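Local coordinates for protein homoprotocatechuate 2,3-dioxygenase (PDB 4Z6M) that probably cleaves the aromatic ring of homoprotocatechuate with molecular oxygen, using a non-haem iron(II) ion, at residues 30-35 with 44-49; 55-60 with 218-223; 181-184 with 188-191. The protein carries 1 engineered substitution. All coordinates share one frame; numbering follows the deposited sequence.

From the N terminus, contact 1 closes first: eight residues separate its segments, the end of helix 28-38, a short loop and the start of strand 42-46, and one salt bridge spans the gap. Contact 2 opens soon after, in the loop that follows strand 50-54, and closes 157 residues later, where strand 211-218 runs toward helix 222-234. It therefore joins the two regions of the chain related to the glyoxalase superfamily. Contact 3 is nested inside that long loop as a local hairpin between strands 176-182 and 188-194. Contacts 1 and 2 are in series, with nearest atoms about 5 Å apart, whereas contact 3 lies across the chain's centre from both.

Contact 1. Residues 30-35 with 44-49; sequences KSRNFY and SYEDEN
The guanidinium group of Arg32 and the carboxylate of Glu46 meet edge to edge, with neither laid over a face of the other, and their planes are only 7° apart. Arg32 grips side-on: NE donates to Glu46 OE1 at 2.8 Å, and NH2 donates to Glu46 OE2 at 2.9 Å. Each oxygen receives its N-H on the syn lone pair, and the first bond is fairly straight at 163°. One nitrogen to each oxygen makes a two-pronged salt bridge, which should resist rotation of either group about the axis between them. The side chains cross at about a right angle. The extended run of Arg32 from CG to NE bridges much of the distance between the backbones, whose nearest CA atoms, those of Arg32 and Glu46, are 9.9 Å apart. From the other side, CG of Glu46 sits between its backbone N and carbonyl carbon (chi1 62°), and an extended chain beyond it delivers the carboxylate. Just past Glu46 the chain turns, with Asp47 OD1 accepting from Asn49 N at 2.9 Å in an Asx turn. The pair lies at the surface, bridging helix 28-38 to the end of strand 42-46, an outermost strand of its sheet within this chain. Both side chains also touch Ile51 on the adjacent strand 50-54, while Ser31 and Tyr35 of the same helix pack on strands 15-25 and 64-68.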
loop_
_atom_site.group_PDB
_atom_site.type_symbol
_atom_site.label_atom_id
_atom_site.label_comp_id
_atom_site.label_asym_id
_atom_site.label_seq_id
_atom_site.Cartn_x
_atom_site.Cartn_y
_atom_site.Cartn_z
ATOM N N LYS A 30 -27.138 9.675 15.226
ATOM C CA LYS A 30 -25.932 9.036 15.735
ATOM C C LYS A 30 -25.472 7.972 14.734
ATOM O O LYS A 30 -24.279 7.835 14.452
ATOM C CB LYS A 30 -26.173 8.412 17.114
ATOM C CG LYS A 30 -26.259 9.453 18.225
ATOM C CD LYS A 30 -26.325 8.776 19.585
ATOM C CE LYS A 30 -25.697 9.613 20.691
ATOM N NZ LYS A 30 -25.609 8.795 21.947
ATOM N N SER A 31 -26.425 7.224 14.187
ATOM C CA SER A 31 -26.080 6.234 13.166
ATOM C C SER A 31 -25.515 6.887 11.907
ATOM O O SER A 31 -24.537 6.409 11.332
ATOM C CB SER A 31 -27.277 5.356 12.846
ATOM O OG SER A 31 -27.676 4.663 14.014
ATOM N N ARG A 32 -26.092 8.017 11.497
ATOM C CA ARG A 32 -25.545 8.761 10.354
ATOM C C ARG A 32 -24.108 9.185 10.605
ATOM O O ARG A 32 -23.252 9.080 9.717
ATOM C CB ARG A 32 -26.390 10.015 10.069
ATOM C CG ARG A 32 -26.088 10.612 8.696
ATOM C CD ARG A 32 -26.818 11.941 8.489
ATOM N NE ARG A 32 -26.752 12.420 7.113
ATOM C CZ ARG A 32 -25.678 12.973 6.565
ATOM N NH1 ARG A 32 -24.571 13.153 7.275
ATOM N NH2 ARG A 32 -25.728 13.383 5.305
ATOM N N ASN A 33 -23.821 9.669 11.808
ATOM C CA ASN A 33 -22.465 10.099 12.114
ATOM C C ASN A 33 -21.469 8.938 11.946
ATOM O O ASN A 33 -20.354 9.126 11.457
ATOM C CB ASN A 33 -22.399 10.696 13.521
ATOM C CG ASN A 33 -20.994 11.093 13.923
ATOM O OD1 ASN A 33 -20.371 10.422 14.741
ATOM N ND2 ASN A 33 -20.489 12.180 13.356
ATOM N N PHE A 34 -21.878 7.741 12.348
ATOM C CA PHE A 34 -21.000 6.576 12.229
ATOM C C PHE A 34 -20.820 6.195 10.755
ATOM O O PHE A 34 -19.693 6.059 10.268
ATOM C CB PHE A 34 -21.583 5.413 13.021
ATOM C CG PHE A 34 -20.724 4.161 13.023
ATOM C CD1 PHE A 34 -19.620 4.074 13.864
ATOM C CD2 PHE A 34 -21.032 3.070 12.220
ATOM C CE1 PHE A 34 -18.839 2.914 13.895
ATOM C CE2 PHE A 34 -20.254 1.918 12.250
ATOM C CZ PHE A 34 -19.170 1.846 13.089
ATOM N N TYR A 35 -21.925 5.969 10.041
ATOM C CA TYR A 35 -21.812 5.412 8.706
ATOM C C TYR A 35 -21.364 6.408 7.639
ATOM O O TYR A 35 -20.701 6.013 6.669
ATOM C CB TYR A 35 -23.123 4.769 8.273
ATOM C CG TYR A 35 -23.419 3.480 9.021
ATOM C CD1 TYR A 35 -22.808 2.292 8.652
ATOM C CD2 TYR A 35 -24.306 3.440 10.075
ATOM C CE1 TYR A 35 -23.056 1.109 9.325
ATOM C CE2 TYR A 35 -24.571 2.258 10.752
ATOM C CZ TYR A 35 -23.947 1.096 10.373
ATOM O OH TYR A 35 -24.156 -0.089 11.014
ATOM N N SER A 44 -27.489 8.058 -0.811
ATOM C CA SER A 44 -28.351 8.016 -1.986
ATOM C C SER A 44 -29.634 8.779 -1.759
ATOM O O SER A 44 -30.213 9.292 -2.700
ATOM C CB SER A 44 -28.689 6.563 -2.354
ATOM O OG SER A 44 -27.492 5.844 -2.635
ATOM N N TYR A 45 -30.112 8.770 -0.518
ATOM C CA TYR A 45 -31.386 9.402 -0.162
ATOM C C TYR A 45 -31.454 9.450 1.351
ATOM O O TYR A 45 -31.027 8.502 2.016
ATOM C CB TYR A 45 -32.595 8.603 -0.674
ATOM C CG TYR A 45 -33.876 9.360 -0.404
ATOM C CD1 TYR A 45 -34.191 10.481 -1.157
ATOM C CD2 TYR A 45 -34.712 9.030 0.660
ATOM C CE1 TYR A 45 -35.325 11.219 -0.900
ATOM C CE2 TYR A 45 -35.861 9.759 0.914
ATOM C CZ TYR A 45 -36.163 10.849 0.136
ATOM O OH TYR A 45 -37.298 11.577 0.382
ATOM N N GLU A 46 -32.009 10.513 1.915
ATOM C CA GLU A 46 -32.316 10.507 3.345
ATOM C C GLU A 46 -33.507 11.389 3.655
ATOM O O GLU A 46 -33.795 12.354 2.952
ATOM C CB GLU A 46 -31.101 10.909 4.198
ATOM C CG GLU A 46 -30.578 12.291 3.971
ATOM C CD GLU A 46 -29.350 12.607 4.803
ATOM O OE1 GLU A 46 -29.292 12.194 5.981
ATOM O OE2 GLU A 46 -28.439 13.275 4.264
ATOM N N ASP A 47 -34.172 11.027 4.738
ATOM C CA ASP A 47 -35.214 11.850 5.332
ATOM C C ASP A 47 -35.143 11.713 6.854
ATOM O O ASP A 47 -34.092 11.358 7.405
ATOM C CB ASP A 47 -36.579 11.538 4.685
ATOM C CG ASP A 47 -37.055 10.101 4.903
ATOM O OD1 ASP A 47 -36.617 9.442 5.874
ATOM O OD2 ASP A 47 -37.880 9.609 4.079
ATOM N N GLU A 48 -36.236 12.032 7.546
ATOM C CA GLU A 48 -36.219 12.004 8.990
ATOM C C GLU A 48 -36.283 10.600 9.585
ATOM O O GLU A 48 -36.077 10.429 10.792
ATOM C CB GLU A 48 -37.389 12.842 9.532
ATOM C CG GLU A 48 -37.396 14.294 9.061
ATOM C CD GLU A 48 -36.264 15.124 9.642
ATOM O OE1 GLU A 48 -35.571 14.654 10.578
ATOM O OE2 GLU A 48 -36.083 16.284 9.183
ATOM N N ASN A 49 -36.667 9.630 8.763
ATOM C CA ASN A 49 -36.855 8.249 9.206
ATOM C C ASN A 49 -35.838 7.238 8.676
ATOM O O ASN A 49 -35.658 6.183 9.286
ATOM C CB ASN A 49 -38.242 7.793 8.782
ATOM C CG ASN A 49 -39.316 8.492 9.570
ATOM O OD1 ASN A 49 -39.353 8.374 10.782
ATOM N ND2 ASN A 49 -40.143 9.255 8.912
#

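Contact 2. Residues 55-60 with 218-223; sequences SFEEFI and STHEKH
Glu57 and His220 approach from opposite directions and meet through a single hydrogen bond, the tight part of this contact. His220 NE2 donates to Glu57 OE2 at 2.9 Å, with an angle of 166° at the hydrogen. The oxygen lies at the edge of the imidazole, close to the ring plane, but from the carboxylate's side the donor stands well above the plane, 49° out of it; the planes of ring and carboxylate are 58° apart. Glu57 is extended beyond CG, which carries its carboxylate across to the histidine. The carboxylate is shared, since Glu57 OE1 forms a salt bridge with Arg152, and Tyr273 of the second subunit packs against the same side chain. The imidazole is held at both nitrogens, since ND1 is hydrogen-bonded to Tyr145 OH. Such a double hold fixes the turn of the ring about its bond to CB.

The motif is a His-carboxylate hydrogen bond, here presented by a type I beta turn running from Ser55 to Glu58. It joins the loop after strand 50-54, in one glyoxalase-related region, to the link between strand 211-218 and helix 222-234 in the other.

Beside this bond the packing is looser. Phe56 CD2 comes no closer to His220 than 4.5 Å, at CE1. Farther along, the backbones diverge toward partly exposed His223, whose ring stacks on His223 of the third subunit.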
loop_
_atom_site.group_PDB
_atom_site.type_symbol
_atom_site.label_atom_id
_atom_site.label_comp_id
_atom_site.label_asym_id
_atom_site.label_seq_id
_atom_site.Cartn_x
_atom_site.Cartn_y
_atom_site.Cartn_z
ATOM N N SER A 55 -21.894 2.063 -1.333
ATOM C CA SER A 55 -20.443 2.006 -1.429
ATOM C C SER A 55 -19.934 2.731 -2.679
ATOM O O SER A 55 -20.701 3.070 -3.580
ATOM C CB SER A 55 -20.003 0.547 -1.398
ATOM O OG SER A 55 -20.458 -0.143 -2.517
ATOM N N PHE A 56 -18.612 2.904 -2.736
ATOM C CA PHE A 56 -17.959 3.707 -3.789
ATOM C C PHE A 56 -18.245 3.179 -5.185
ATOM O O PHE A 56 -18.351 3.956 -6.119
ATOM C CB PHE A 56 -16.453 3.704 -3.539
ATOM C CG PHE A 56 -15.661 4.753 -4.284
ATOM C CD1 PHE A 56 -15.907 6.109 -4.085
ATOM C CD2 PHE A 56 -14.617 4.385 -5.127
ATOM C CE1 PHE A 56 -15.147 7.060 -4.736
ATOM C CE2 PHE A 56 -13.844 5.351 -5.750
ATOM C CZ PHE A 56 -14.114 6.670 -5.548
ATOM N N GLU A 57 -18.282 1.854 -5.356
ATOM C CA GLU A 57 -18.387 1.272 -6.698
ATOM C C GLU A 57 -19.792 0.798 -7.078
ATOM O O GLU A 57 -19.985 0.204 -8.134
ATOM C CB GLU A 57 -17.374 0.127 -6.866
ATOM C CG GLU A 57 -15.948 0.588 -6.750
ATOM C CD GLU A 57 -14.924 -0.501 -7.047
ATOM O OE1 GLU A 57 -15.310 -1.693 -7.017
ATOM O OE2 GLU A 57 -13.748 -0.109 -7.279
ATOM N N GLU A 58 -20.770 1.049 -6.214
ATOM C CA GLU A 58 -22.118 0.529 -6.455
ATOM C C GLU A 58 -22.890 1.354 -7.474
ATOM O O GLU A 58 -22.765 2.572 -7.514
ATOM C CB GLU A 58 -22.892 0.493 -5.144
ATOM C CG GLU A 58 -24.229 -0.228 -5.256
ATOM C CD GLU A 58 -24.059 -1.626 -5.814
ATOM O OE1 GLU A 58 -23.698 -2.534 -5.003
ATOM O OE2 GLU A 58 -24.267 -1.836 -7.038
ATOM N N PHE A 59 -23.706 0.690 -8.289
ATOM C CA PHE A 59 -24.613 1.381 -9.218
ATOM C C PHE A 59 -26.095 1.179 -8.861
ATOM O O PHE A 59 -26.938 1.946 -9.313
ATOM C CB PHE A 59 -24.379 0.988 -10.691
ATOM C CG PHE A 59 -24.882 -0.375 -11.035
ATOM C CD1 PHE A 59 -24.114 -1.502 -10.772
ATOM C CD2 PHE A 59 -26.134 -0.554 -11.580
ATOM C CE1 PHE A 59 -24.611 -2.760 -11.037
ATOM C CE2 PHE A 59 -26.614 -1.828 -11.876
ATOM C CZ PHE A 59 -25.850 -2.921 -11.586
ATOM N N ILE A 60 -26.424 0.145 -8.082
ATOM C CA ILE A 60 -27.813 0.002 -7.608
ATOM C C ILE A 60 -28.036 1.031 -6.513
ATOM O O ILE A 60 -27.101 1.682 -6.037
ATOM C CB ILE A 60 -28.167 -1.432 -7.128
ATOM C CG1 ILE A 60 -27.501 -1.803 -5.792
ATOM C CG2 ILE A 60 -27.870 -2.453 -8.224
ATOM C CD1 ILE A 60 -28.117 -3.042 -5.157
ATOM N N SER A 218 -16.118 -4.194 1.559
ATOM C CA SER A 218 -14.746 -4.302 1.040
ATOM C C SER A 218 -14.052 -2.954 0.972
ATOM O O SER A 218 -14.700 -1.929 0.797
ATOM C CB SER A 218 -14.731 -4.882 -0.379
ATOM O OG SER A 218 -15.378 -6.132 -0.464
ATOM N N THR A 219 -12.724 -2.980 1.044
ATOM C CA THR A 219 -11.880 -1.880 0.598
ATOM C C THR A 219 -11.018 -2.370 -0.572
ATOM O O THR A 219 -10.946 -3.569 -0.860
ATOM C CB THR A 219 -10.914 -1.421 1.707
ATOM O OG1 THR A 219 -10.087 -2.533 2.092
ATOM C CG2 THR A 219 -11.670 -0.872 2.914
ATOM N N HIS A 220 -10.328 -1.442 -1.221
ATOM C CA HIS A 220 -9.369 -1.795 -2.253
ATOM C C HIS A 220 -8.140 -2.473 -1.674
ATOM O O HIS A 220 -7.692 -3.504 -2.189
ATOM C CB HIS A 220 -8.930 -0.547 -3.036
ATOM C CG HIS A 220 -9.960 -0.036 -3.981
ATOM N ND1 HIS A 220 -10.297 1.301 -4.043
ATOM C CD2 HIS A 220 -10.723 -0.673 -4.900
ATOM C CE1 HIS A 220 -11.226 1.467 -4.965
ATOM N NE2 HIS A 220 -11.498 0.288 -5.502
ATOM N N GLU A 221 -7.587 -1.876 -0.624
ATOM C CA GLU A 221 -6.274 -2.268 -0.130
ATOM C C GLU A 221 -6.262 -2.382 1.385
ATOM O O GLU A 221 -7.159 -1.921 2.089
ATOM C CB GLU A 221 -5.178 -1.305 -0.647
ATOM C CG GLU A 221 -5.083 -1.334 -2.176
ATOM C CD GLU A 221 -3.818 -0.799 -2.789
ATOM O OE1 GLU A 221 -3.064 -0.095 -2.095
ATOM O OE2 GLU A 221 -3.571 -1.073 -3.972
ATOM N N LYS A 222 -5.234 -3.051 1.870
ATOM C CA LYS A 222 -5.100 -3.289 3.286
ATOM C C LYS A 222 -4.927 -1.957 4.057
ATOM O O LYS A 222 -5.486 -1.795 5.147
ATOM C CB LYS A 222 -3.985 -4.311 3.554
ATOM C CG LYS A 222 -4.285 -5.682 2.937
ATOM C CD LYS A 222 -3.209 -6.741 3.166
ATOM C CE LYS A 222 -2.009 -6.569 2.262
ATOM N NZ LYS A 222 -2.235 -6.983 0.848
ATOM N N HIS A 223 -4.222 -0.995 3.472
ATOM C CA HIS A 223 -3.997 0.257 4.176
ATOM C C HIS A 223 -5.295 1.016 4.395
ATOM O O HIS A 223 -5.383 1.811 5.326
ATOM C CB HIS A 223 -2.996 1.138 3.432
ATOM C CG HIS A 223 -3.438 1.553 2.074
ATOM N ND1 HIS A 223 -4.286 2.613 1.843
ATOM C CD2 HIS A 223 -3.121 1.051 0.856
ATOM C CE1 HIS A 223 -4.482 2.737 0.537
ATOM N NE2 HIS A 223 -3.804 1.787 -0.074
#

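Contact 3. Residues 181-184 with 188-191; sequences IQDD and TYAA
A beta hairpin made by strands 176-182 and 188-194 brings these segments together, and a beta bulge interrupts its regular pairing. Ile181 faces Ala190 as an antiparallel hydrogen-bonded pair, yet Gln182 already faces Thr188, which leaves Tyr189 as the extra residue. Ile181 makes both backbone bonds at the bulge: its N donates to Ala190 O at 3.0 Å, and its O accepts from Tyr189 N at 2.9 Å. Ala190 N, beside the bulge, is buried and has no partner in the model, probably a consequence of the shifted register.

Tyr189 is turned toward the opposite segment, with CG beside its own backbone N and anti to the carbonyl carbon (chi1 -63°). Its ring lies alongside the other strand, presenting an edge to Ile181 O and the backbone of Asp183. At its far end, Tyr189 OH donates to Asp183 OD2 at 2.7 Å, approaching from above the carboxylate plane; ring and carboxylate planes are 79° apart. The other oxygen, Asp183 OD1, accepts from the backbone N atoms of Glu185 and Thr187, which ties the aspartate to the turn. Near the ring's root, Ile181 CG2 packs on Tyr189 CB at 4.1 Å. On the face carrying Gln182 and Thr188, Gln182 CG rests 3.7 Å from Thr188 OG1.

With strand 152-160, helix 163-172 and strand 202-206, the hairpin completes the beta-alpha-beta-beta-beta module characteristic of the glyoxalase (vicinal oxygen chelate) fold.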
loop_
_atom_site.group_PDB
_atom_site.type_symbol
_atom_site.label_atom_id
_atom_site.label_comp_id
_atom_site.label_asym_id
_atom_site.label_seq_id
_atom_site.Cartn_x
_atom_site.Cartn_y
_atom_site.Cartn_z
ATOM N N ILE A 181 -15.618 -24.868 9.189
ATOM C CA ILE A 181 -14.851 -25.228 10.369
ATOM C C ILE A 181 -15.569 -26.381 11.056
ATOM O O ILE A 181 -16.754 -26.270 11.359
ATOM C CB ILE A 181 -14.721 -24.034 11.350
ATOM C CG1 ILE A 181 -13.897 -22.909 10.728
ATOM C CG2 ILE A 181 -14.113 -24.467 12.682
ATOM C CD1 ILE A 181 -13.846 -21.635 11.549
ATOM N N GLN A 182 -14.827 -27.452 11.323
ATOM C CA GLN A 182 -15.358 -28.647 11.988
ATOM C C GLN A 182 -14.398 -29.124 13.051
ATOM O O GLN A 182 -13.268 -28.659 13.118
ATOM C CB GLN A 182 -15.580 -29.770 10.969
ATOM C CG GLN A 182 -16.589 -29.440 9.901
ATOM C CD GLN A 182 -16.908 -30.618 9.016
ATOM O OE1 GLN A 182 -16.943 -31.773 9.466
ATOM N NE2 GLN A 182 -17.193 -30.337 7.776
ATOM N N ASP A 183 -14.818 -30.080 13.873
ATOM C CA ASP A 183 -13.860 -30.811 14.700
ATOM C C ASP A 183 -13.837 -32.286 14.363
ATOM O O ASP A 183 -14.519 -32.733 13.431
ATOM C CB ASP A 183 -14.075 -30.533 16.197
ATOM C CG ASP A 183 -15.362 -31.072 16.745
ATOM O OD1 ASP A 183 -16.021 -31.898 16.069
ATOM O OD2 ASP A 183 -15.715 -30.662 17.883
ATOM N N ASP A 184 -13.025 -33.033 15.108
ATOM C CA ASP A 184 -12.866 -34.452 14.856
ATOM C C ASP A 184 -13.955 -35.313 15.500
ATOM O O ASP A 184 -13.866 -36.551 15.455
ATOM C CB ASP A 184 -11.474 -34.922 15.334
ATOM C CG ASP A 184 -11.271 -34.828 16.869
ATOM O OD1 ASP A 184 -12.217 -34.501 17.647
ATOM O OD2 ASP A 184 -10.125 -35.102 17.300
ATOM N N THR A 188 -19.940 -29.236 13.317
ATOM C CA THR A 188 -19.665 -28.095 12.435
ATOM C C THR A 188 -19.925 -26.800 13.196
ATOM O O THR A 188 -20.971 -26.655 13.839
ATOM C CB THR A 188 -20.512 -28.165 11.148
ATOM O OG1 THR A 188 -20.210 -29.365 10.447
ATOM C CG2 THR A 188 -20.238 -26.977 10.243
ATOM N N TYR A 189 -18.967 -25.877 13.123
ATOM C CA TYR A 189 -19.032 -24.624 13.836
ATOM C C TYR A 189 -19.366 -23.429 12.942
ATOM O O TYR A 189 -19.854 -22.419 13.463
ATOM C CB TYR A 189 -17.720 -24.360 14.557
ATOM C CG TYR A 189 -17.428 -25.390 15.608
ATOM C CD1 TYR A 189 -16.773 -26.584 15.302
ATOM C CD2 TYR A 189 -17.855 -25.205 16.920
ATOM C CE1 TYR A 189 -16.535 -27.525 16.293
ATOM C CE2 TYR A 189 -17.607 -26.139 17.896
ATOM C CZ TYR A 189 -16.951 -27.309 17.580
ATOM O OH TYR A 189 -16.728 -28.237 18.564
ATOM N N ALA A 190 -19.076 -23.517 11.636
ATOM C CA ALA A 190 -19.245 -22.386 10.747
ATOM C C ALA A 190 -19.102 -22.866 9.320
ATOM O O ALA A 190 -18.397 -23.842 9.066
ATOM C CB ALA A 190 -18.224 -21.313 11.055
ATOM N N ALA A 191 -19.771 -22.192 8.402
ATOM C CA ALA A 191 -19.654 -22.460 6.982
ATOM C C ALA A 191 -19.815 -21.161 6.205
ATOM O O ALA A 191 -20.527 -20.255 6.639
ATOM C CB ALA A 191 -20.704 -23.456 6.527
#